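3-oxoacyl-[acyl-carrier protein] synthase (Thermus thermophilus, PDB 1UB7) probably catalyses the first condensation of fatty acid synthesis, joining acetyl-CoA and malonyl-ACP into 3-oxobutanoyl-ACP with release of carbon dioxide. Local coordinates at residues S2-R14 with K56-A68. Numbering follows the deposited sequence.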
ATOM      1  N   SER A   2       4.876 -14.623  14.853  1.00 32.74           N
ATOM      2  CA  SER A   2       4.398 -15.256  13.590  1.00 37.66           C
ATOM      3  C   SER A   2       5.581 -15.727  12.761  1.00 39.11           C
ATOM      4  O   SER A   2       6.734 -15.400  13.058  1.00 45.46           O
ATOM      5  CB  SER A   2       3.572 -14.259  12.770  1.00 42.62           C
ATOM      6  OG  SER A   2       4.405 -13.309  12.129  1.00 38.63           O
ATOM      7  N   GLY A   3       5.288 -16.498  11.720  1.00 38.82           N
ATOM      8  CA  GLY A   3       6.333 -17.001  10.848  1.00 30.38           C
ATOM      9  C   GLY A   3       5.780 -17.332   9.475  1.00 36.33           C
ATOM     10  O   GLY A   3       4.590 -17.125   9.214  1.00 32.15           O
ATOM     11  N   ILE A   4       6.644 -17.841   8.594  1.00 36.88           N
ATOM     12  CA  ILE A   4       6.246 -18.208   7.243  1.00 34.99           C
ATOM     13  C   ILE A   4       5.792 -19.663   7.164  1.00 39.99           C
ATOM     14  O   ILE A   4       6.584 -20.585   7.319  1.00 40.34           O
ATOM     15  CB  ILE A   4       7.398 -17.956   6.254  1.00 36.41           C
ATOM     16  CG1 ILE A   4       7.468 -16.460   5.951  1.00 27.20           C
ATOM     17  CG2 ILE A   4       7.189 -18.753   4.965  1.00 24.66           C
ATOM     18  CD1 ILE A   4       8.660 -16.052   5.144  1.00 25.23           C
ATOM     19  N   LEU A   5       4.501 -19.853   6.916  1.00 39.44           N
ATOM     20  CA  LEU A   5       3.910 -21.172   6.833  1.00 33.69           C
ATOM     21  C   LEU A   5       4.012 -21.813   5.446  1.00 37.85           C
ATOM     22  O   LEU A   5       3.962 -23.042   5.319  1.00 43.23           O
ATOM     23  CB  LEU A   5       2.440 -21.088   7.236  1.00 32.40           C
ATOM     24  CG  LEU A   5       2.100 -20.377   8.543  1.00 38.48           C
ATOM     25  CD1 LEU A   5       0.592 -20.415   8.743  1.00 37.30           C
ATOM     26  CD2 LEU A   5       2.827 -21.030   9.709  1.00 34.61           C
ATOM     27  N   ALA A   6       4.143 -20.997   4.406  1.00 31.00           N
ATOM     28  CA  ALA A   6       4.223 -21.521   3.044  1.00 28.83           C
ATOM     29  C   ALA A   6       4.892 -20.496   2.141  1.00 31.89           C
ATOM     30  O   ALA A   6       4.863 -19.293   2.429  1.00 27.52           O
ATOM     31  CB  ALA A   6       2.820 -21.835   2.518  1.00 27.15           C
ATOM     32  N   LEU A   7       5.477 -20.978   1.045  1.00 28.72           N
ATOM     33  CA  LEU A   7       6.186 -20.117   0.099  1.00 26.98           C
ATOM     34  C   LEU A   7       6.099 -20.678  -1.310  1.00 29.11           C
ATOM     35  O   LEU A   7       6.027 -21.889  -1.503  1.00 27.33           O
ATOM     36  CB  LEU A   7       7.662 -20.008   0.502  1.00 24.04           C
ATOM     37  CG  LEU A   7       8.690 -19.467  -0.507  1.00 36.80           C
ATOM     38  CD1 LEU A   7       8.578 -17.944  -0.627  1.00 33.20           C
ATOM     39  CD2 LEU A   7      10.093 -19.857  -0.047  1.00 25.69           C
ATOM     40  N   GLY A   8       6.106 -19.780  -2.288  1.00 28.64           N
ATOM     41  CA  GLY A   8       6.063 -20.167  -3.686  1.00 21.74           C
ATOM     42  C   GLY A   8       6.532 -18.968  -4.496  1.00 24.70           C
ATOM     43  O   GLY A   8       6.497 -17.844  -3.987  1.00 21.06           O
ATOM     44  N   ALA A   9       6.979 -19.180  -5.737  1.00 30.50           N
ATOM     45  CA  ALA A   9       7.434 -18.076  -6.590  1.00 29.30           C
ATOM     46  C   ALA A   9       7.314 -18.441  -8.055  1.00 32.18           C
ATOM     47  O   ALA A   9       7.088 -19.595  -8.394  1.00 38.00           O
ATOM     48  CB  ALA A   9       8.875 -17.684  -6.253  1.00 24.15           C
ATOM     49  N   TYR A  10       7.474 -17.454  -8.924  1.00 36.99           N
ATOM     50  CA  TYR A  10       7.323 -17.666 -10.358  1.00 35.65           C
ATOM     51  C   TYR A  10       8.073 -16.610 -11.149  1.00 38.68           C
ATOM     52  O   TYR A  10       8.212 -15.476 -10.696  1.00 41.40           O
ATOM     53  CB  TYR A  10       5.834 -17.565 -10.717  1.00 35.81           C
ATOM     54  CG  TYR A  10       5.525 -17.467 -12.204  1.00 36.01           C
ATOM     55  CD1 TYR A  10       5.340 -18.617 -12.980  1.00 33.95           C
ATOM     56  CD2 TYR A  10       5.372 -16.222 -12.828  1.00 38.17           C
ATOM     57  CE1 TYR A  10       4.999 -18.527 -14.335  1.00 30.99           C
ATOM     58  CE2 TYR A  10       5.031 -16.121 -14.180  1.00 25.29           C
ATOM     59  CZ  TYR A  10       4.845 -17.280 -14.922  1.00 35.70           C
ATOM     60  OH  TYR A  10       4.479 -17.202 -16.242  1.00 33.91           O
ATOM     61  N   VAL A  11       8.579 -16.985 -12.318  1.00 38.64           N
ATOM     62  CA  VAL A  11       9.238 -16.021 -13.196  1.00 35.25           C
ATOM     63  C   VAL A  11       8.648 -16.292 -14.544  1.00 35.69           C
ATOM     64  O   VAL A  11       8.273 -17.419 -14.844  1.00 35.25           O
ATOM     65  CB  VAL A  11      10.767 -16.193 -13.308  1.00 37.26           C
ATOM     66  CG1 VAL A  11      11.457 -15.542 -12.123  1.00 31.20           C
ATOM     67  CG2 VAL A  11      11.124 -17.660 -13.424  1.00 31.13           C
ATOM     68  N   PRO A  12       8.514 -15.258 -15.371  1.00 40.89           N
ATOM     69  CA  PRO A  12       7.943 -15.531 -16.689  1.00 42.17           C
ATOM     70  C   PRO A  12       8.831 -16.527 -17.452  1.00 45.67           C
ATOM     71  O   PRO A  12      10.018 -16.691 -17.150  1.00 36.79           O
ATOM     72  CB  PRO A  12       7.904 -14.150 -17.339  1.00 42.75           C
ATOM     73  CG  PRO A  12       7.741 -13.235 -16.177  1.00 43.41           C
ATOM     74  CD  PRO A  12       8.697 -13.815 -15.158  1.00 40.44           C
ATOM     75  N   GLU A  13       8.229 -17.178 -18.440  1.00 54.85           N
ATOM     76  CA  GLU A  13       8.876 -18.182 -19.275  1.00 60.00           C
ATOM     77  C   GLU A  13       9.940 -17.626 -20.232  1.00 58.68           C
ATOM     78  O   GLU A  13      11.010 -18.208 -20.385  1.00 58.86           O
ATOM     79  CB  GLU A  13       7.788 -18.905 -20.061  1.00 66.37           C
ATOM     80  CG  GLU A  13       8.243 -20.009 -20.977  1.00 77.73           C
ATOM     81  CD  GLU A  13       7.084 -20.569 -21.787  1.00 85.08           C
ATOM     82  OE1 GLU A  13       6.068 -20.974 -21.175  1.00 84.87           O
ATOM     83  OE2 GLU A  13       7.185 -20.597 -23.033  1.00 88.76           O
ATOM     84  N   ARG A  14       9.646 -16.499 -20.866  1.00 56.37           N
ATOM     85  CA  ARG A  14      10.577 -15.893 -21.812  1.00 59.97           C
ATOM     86  C   ARG A  14      11.861 -15.346 -21.186  1.00 61.88           C
ATOM     87  O   ARG A  14      11.825 -14.482 -20.304  1.00 57.21           O
ATOM     88  CB  ARG A  14       9.862 -14.785 -22.591  1.00 61.32           C
ATOM     89  CG  ARG A  14      10.751 -13.934 -23.480  1.00 66.05           C
ATOM     90  CD  ARG A  14      10.091 -13.754 -24.847  1.00 83.43           C
ATOM     91  NE  ARG A  14      10.383 -12.458 -25.463  1.00 92.79           N
ATOM     92  CZ  ARG A  14       9.907 -12.065 -26.644  1.00 95.74           C
ATOM     93  NH1 ARG A  14       9.117 -12.870 -27.348  1.00 95.35           N
ATOM     94  NH2 ARG A  14      10.209 -10.861 -27.118  1.00 93.66           N
ATOM     95  N   LYS A  56       0.294 -16.625 -10.529  1.00 39.84           N
ATOM     96  CA  LYS A  56       1.217 -17.730 -10.741  1.00 38.88           C
ATOM     97  C   LYS A  56       2.102 -18.029  -9.537  1.00 32.76           C
ATOM     98  O   LYS A  56       2.413 -19.187  -9.265  1.00 36.12           O
ATOM     99  CB  LYS A  56       2.064 -17.484 -11.998  1.00 42.26           C
ATOM    100  CG  LYS A  56       1.370 -17.973 -13.267  1.00 44.24           C
ATOM    101  CD  LYS A  56       1.503 -16.992 -14.407  1.00 49.13           C
ATOM    102  CE  LYS A  56       0.561 -17.340 -15.562  1.00 49.33           C
ATOM    103  NZ  LYS A  56       0.632 -16.297 -16.641  1.00 47.07           N
ATOM    104  N   ALA A  57       2.504 -17.004  -8.799  1.00 32.33           N
ATOM    105  CA  ALA A  57       3.341 -17.246  -7.629  1.00 27.52           C
ATOM    106  C   ALA A  57       2.513 -17.954  -6.568  1.00 26.63           C
ATOM    107  O   ALA A  57       3.003 -18.848  -5.890  1.00 33.87           O
ATOM    108  CB  ALA A  57       3.885 -15.936  -7.079  1.00 28.27           C
ATOM    109  N   VAL A  58       1.247 -17.572  -6.420  1.00 30.38           N
ATOM    110  CA  VAL A  58       0.429 -18.230  -5.413  1.00 32.95           C
ATOM    111  C   VAL A  58       0.117 -19.682  -5.827  1.00 35.84           C
ATOM    112  O   VAL A  58       0.059 -20.575  -4.968  1.00 35.28           O
ATOM    113  CB  VAL A  58      -0.880 -17.451  -5.126  1.00 32.32           C
ATOM    114  CG1 VAL A  58      -1.686 -18.190  -4.054  1.00 32.49           C
ATOM    115  CG2 VAL A  58      -0.551 -16.051  -4.631  1.00 20.39           C
ATOM    116  N   GLU A  59      -0.080 -19.927  -7.126  1.00 31.43           N
ATOM    117  CA  GLU A  59      -0.332 -21.301  -7.590  1.00 33.57           C
ATOM    118  C   GLU A  59       0.856 -22.189  -7.233  1.00 30.59           C
ATOM    119  O   GLU A  59       0.691 -23.335  -6.816  1.00 34.07           O
ATOM    120  CB  GLU A  59      -0.558 -21.346  -9.105  1.00 26.04           C
ATOM    121  CG  GLU A  59      -1.931 -20.892  -9.515  1.00 23.82           C
ATOM    122  CD  GLU A  59      -2.023 -20.563 -10.986  1.00 30.78           C
ATOM    123  OE1 GLU A  59      -0.994 -20.668 -11.686  1.00 36.48           O
ATOM    124  OE2 GLU A  59      -3.127 -20.189 -11.445  1.00 35.79           O
ATOM    125  N   ASP A  60       2.060 -21.656  -7.392  1.00 30.38           N
ATOM    126  CA  ASP A  60       3.242 -22.421  -7.079  1.00 27.57           C
ATOM    127  C   ASP A  60       3.220 -22.723  -5.574  1.00 28.58           C
ATOM    128  O   ASP A  60       3.539 -23.835  -5.148  1.00 32.14           O
ATOM    129  CB  ASP A  60       4.503 -21.630  -7.469  1.00 29.34           C
ATOM    130  CG  ASP A  60       5.775 -22.413  -7.204  1.00 30.88           C
ATOM    131  OD1 ASP A  60       5.892 -23.555  -7.719  1.00 30.02           O
ATOM    132  OD2 ASP A  60       6.649 -21.899  -6.475  1.00 31.24           O
ATOM    133  N   LEU A  61       2.848 -21.724  -4.779  1.00 28.70           N
ATOM    134  CA  LEU A  61       2.744 -21.866  -3.322  1.00 29.54           C
ATOM    135  C   LEU A  61       1.774 -23.015  -3.012  1.00 29.31           C
ATOM    136  O   LEU A  61       2.033 -23.856  -2.154  1.00 32.10           O
ATOM    137  CB  LEU A  61       2.228 -20.548  -2.705  1.00 27.19           C
ATOM    138  CG  LEU A  61       2.121 -20.467  -1.172  1.00 39.18           C
ATOM    139  CD1 LEU A  61       2.293 -19.015  -0.726  1.00 27.47           C
ATOM    140  CD2 LEU A  61       0.772 -21.036  -0.688  1.00 19.40           C
ATOM    141  N   LEU A  62       0.658 -23.045  -3.731  1.00 28.61           N
ATOM    142  CA  LEU A  62      -0.330 -24.087  -3.560  1.00 30.98           C
ATOM    143  C   LEU A  62       0.140 -25.467  -4.042  1.00 34.37           C
ATOM    144  O   LEU A  62      -0.244 -26.480  -3.460  1.00 37.88           O
ATOM    145  CB  LEU A  62      -1.628 -23.666  -4.245  1.00 30.63           C
ATOM    146  CG  LEU A  62      -2.366 -22.615  -3.411  1.00 32.01           C
ATOM    147  CD1 LEU A  62      -3.698 -22.314  -4.053  1.00 31.15           C
ATOM    148  CD2 LEU A  62      -2.576 -23.129  -1.973  1.00 28.58           C
ATOM    149  N   ARG A  63       0.964 -25.527  -5.087  1.00 36.15           N
ATOM    150  CA  ARG A  63       1.468 -26.830  -5.543  1.00 35.22           C
ATOM    151  C   ARG A  63       2.378 -27.402  -4.462  1.00 34.47           C
ATOM    152  O   ARG A  63       2.284 -28.578  -4.125  1.00 32.45           O
ATOM    153  CB  ARG A  63       2.253 -26.711  -6.857  1.00 37.63           C
ATOM    154  CG  ARG A  63       1.386 -26.748  -8.113  1.00 50.77           C
ATOM    155  CD  ARG A  63       1.555 -28.059  -8.899  1.00 64.28           C
ATOM    156  NE  ARG A  63       1.450 -29.256  -8.057  1.00 69.16           N
ATOM    157  CZ  ARG A  63       1.652 -30.505  -8.483  1.00 66.07           C
ATOM    158  NH1 ARG A  63       1.968 -30.752  -9.751  1.00 65.52           N
ATOM    159  NH2 ARG A  63       1.567 -31.513  -7.626  1.00 58.35           N
ATOM    160  N   ARG A  64       3.239 -26.554  -3.898  1.00 34.64           N
ATOM    161  CA  ARG A  64       4.180 -26.980  -2.855  1.00 27.91           C
ATOM    162  C   ARG A  64       3.530 -27.162  -1.482  1.00 32.86           C
ATOM    163  O   ARG A  64       3.987 -27.974  -0.660  1.00 28.48           O
ATOM    164  CB  ARG A  64       5.313 -25.948  -2.710  1.00 33.89           C
ATOM    165  CG  ARG A  64       5.953 -25.481  -4.024  1.00 31.45           C
ATOM    166  CD  ARG A  64       6.499 -24.064  -3.869  1.00 29.97           C
ATOM    167  NE  ARG A  64       7.586 -23.991  -2.901  1.00 33.45           N
ATOM    168  CZ  ARG A  64       8.833 -24.390  -3.147  1.00 39.29           C
ATOM    169  NH1 ARG A  64       9.155 -24.895  -4.338  1.00 37.70           N
ATOM    170  NH2 ARG A  64       9.761 -24.270  -2.208  1.00 25.43           N
ATOM    171  N   HIS A  65       2.477 -26.392  -1.221  1.00 34.44           N
ATOM    172  CA  HIS A  65       1.807 -26.447   0.076  1.00 34.16           C
ATOM    173  C   HIS A  65       0.298 -26.475  -0.061  1.00 35.70           C
ATOM    174  O   HIS A  65      -0.367 -25.465   0.141  1.00 36.21           O
ATOM    175  CB  HIS A  65       2.202 -25.231   0.907  1.00 33.09           C
ATOM    176  CG  HIS A  65       3.679 -25.017   1.006  1.00 30.29           C
ATOM    177  ND1 HIS A  65       4.445 -25.555   2.018  1.00 33.57           N
ATOM    178  CD2 HIS A  65       4.525 -24.284   0.243  1.00 38.44           C
ATOM    179  CE1 HIS A  65       5.697 -25.154   1.882  1.00 36.31           C
ATOM    180  NE2 HIS A  65       5.773 -24.381   0.812  1.00 45.21           N
ATOM    181  N   PRO A  66      -0.265 -27.643  -0.397  1.00 41.09           N
ATOM    182  CA  PRO A  66      -1.710 -27.844  -0.572  1.00 37.72           C
ATOM    183  C   PRO A  66      -2.525 -27.381   0.636  1.00 40.59           C
ATOM    184  O   PRO A  66      -2.163 -27.661   1.786  1.00 38.99           O
ATOM    185  CB  PRO A  66      -1.830 -29.353  -0.779  1.00 35.33           C
ATOM    186  CG  PRO A  66      -0.496 -29.739  -1.358  1.00 40.37           C
ATOM    187  CD  PRO A  66       0.474 -28.909  -0.567  1.00 37.80           C
ATOM    188  N   GLY A  67      -3.620 -26.673   0.357  1.00 39.02           N
ATOM    189  CA  GLY A  67      -4.500 -26.181   1.406  1.00 41.57           C
ATOM    190  C   GLY A  67      -3.954 -25.041   2.245  1.00 40.46           C
ATOM    191  O   GLY A  67      -4.525 -24.702   3.287  1.00 42.15           O
ATOM    192  N   ALA A  68      -2.863 -24.432   1.790  1.00 35.34           N
ATOM    193  CA  ALA A  68      -2.230 -23.347   2.537  1.00 36.87           C
ATOM    194  C   ALA A  68      -3.039 -22.056   2.683  1.00 33.86           C
ATOM    195  O   ALA A  68      -2.837 -21.315   3.646  1.00 35.09           O
ATOM    196  CB  ALA A  68      -0.857 -23.033   1.936  1.00 31.65           C
TER
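In this thiolase-like fold, strand 3-10, an edge strand, within this chain, of a five-stranded mixed sheet, packs against helix 50-64, with Gly8 and Leu61 meeting at the centre. Their CA atoms are 3.7 Å apart; lacking a side chain, Gly8 lets the helix backbone lie directly on the strand. Just beyond, Asp60 reaches the strand's backbone: Ala9 N donates to Asp60 OD2 at 2.8 Å, nearly straight (165°), onto the OD2 lone pair that faces away from the other carboxylate oxygen (anti). The Asp60 CG lies anti to its own N (chi1 -178°), which carries the carboxylate across to Ala9. Arg64 NE makes a weak, bent bond to Leu7 O, and its guanidinium pairs with Asp291. Nearer the strand's start, Ala6 CB makes a CH-pi contact over one face of the His65 ring, displaced to its rim, and also touches Leu61 CD2 and Ala68 CB. At the other end, Tyr10 and Lys56 run side by side, Lys56 CB over the ring centre in a CH-pi contact (3.5 Å from the centroid); Glu48 OE2 takes a hydrogen bond with Tyr10 OH and a salt bridge from Lys56 NZ. Ala9 O and Asp60 OD2, 3.0 Å apart, are unbonded acceptors; Lys287, salt-bridged to OD2 and weakly hydrogen-bonded to Ala9 O, would be expected to offset their repulsion.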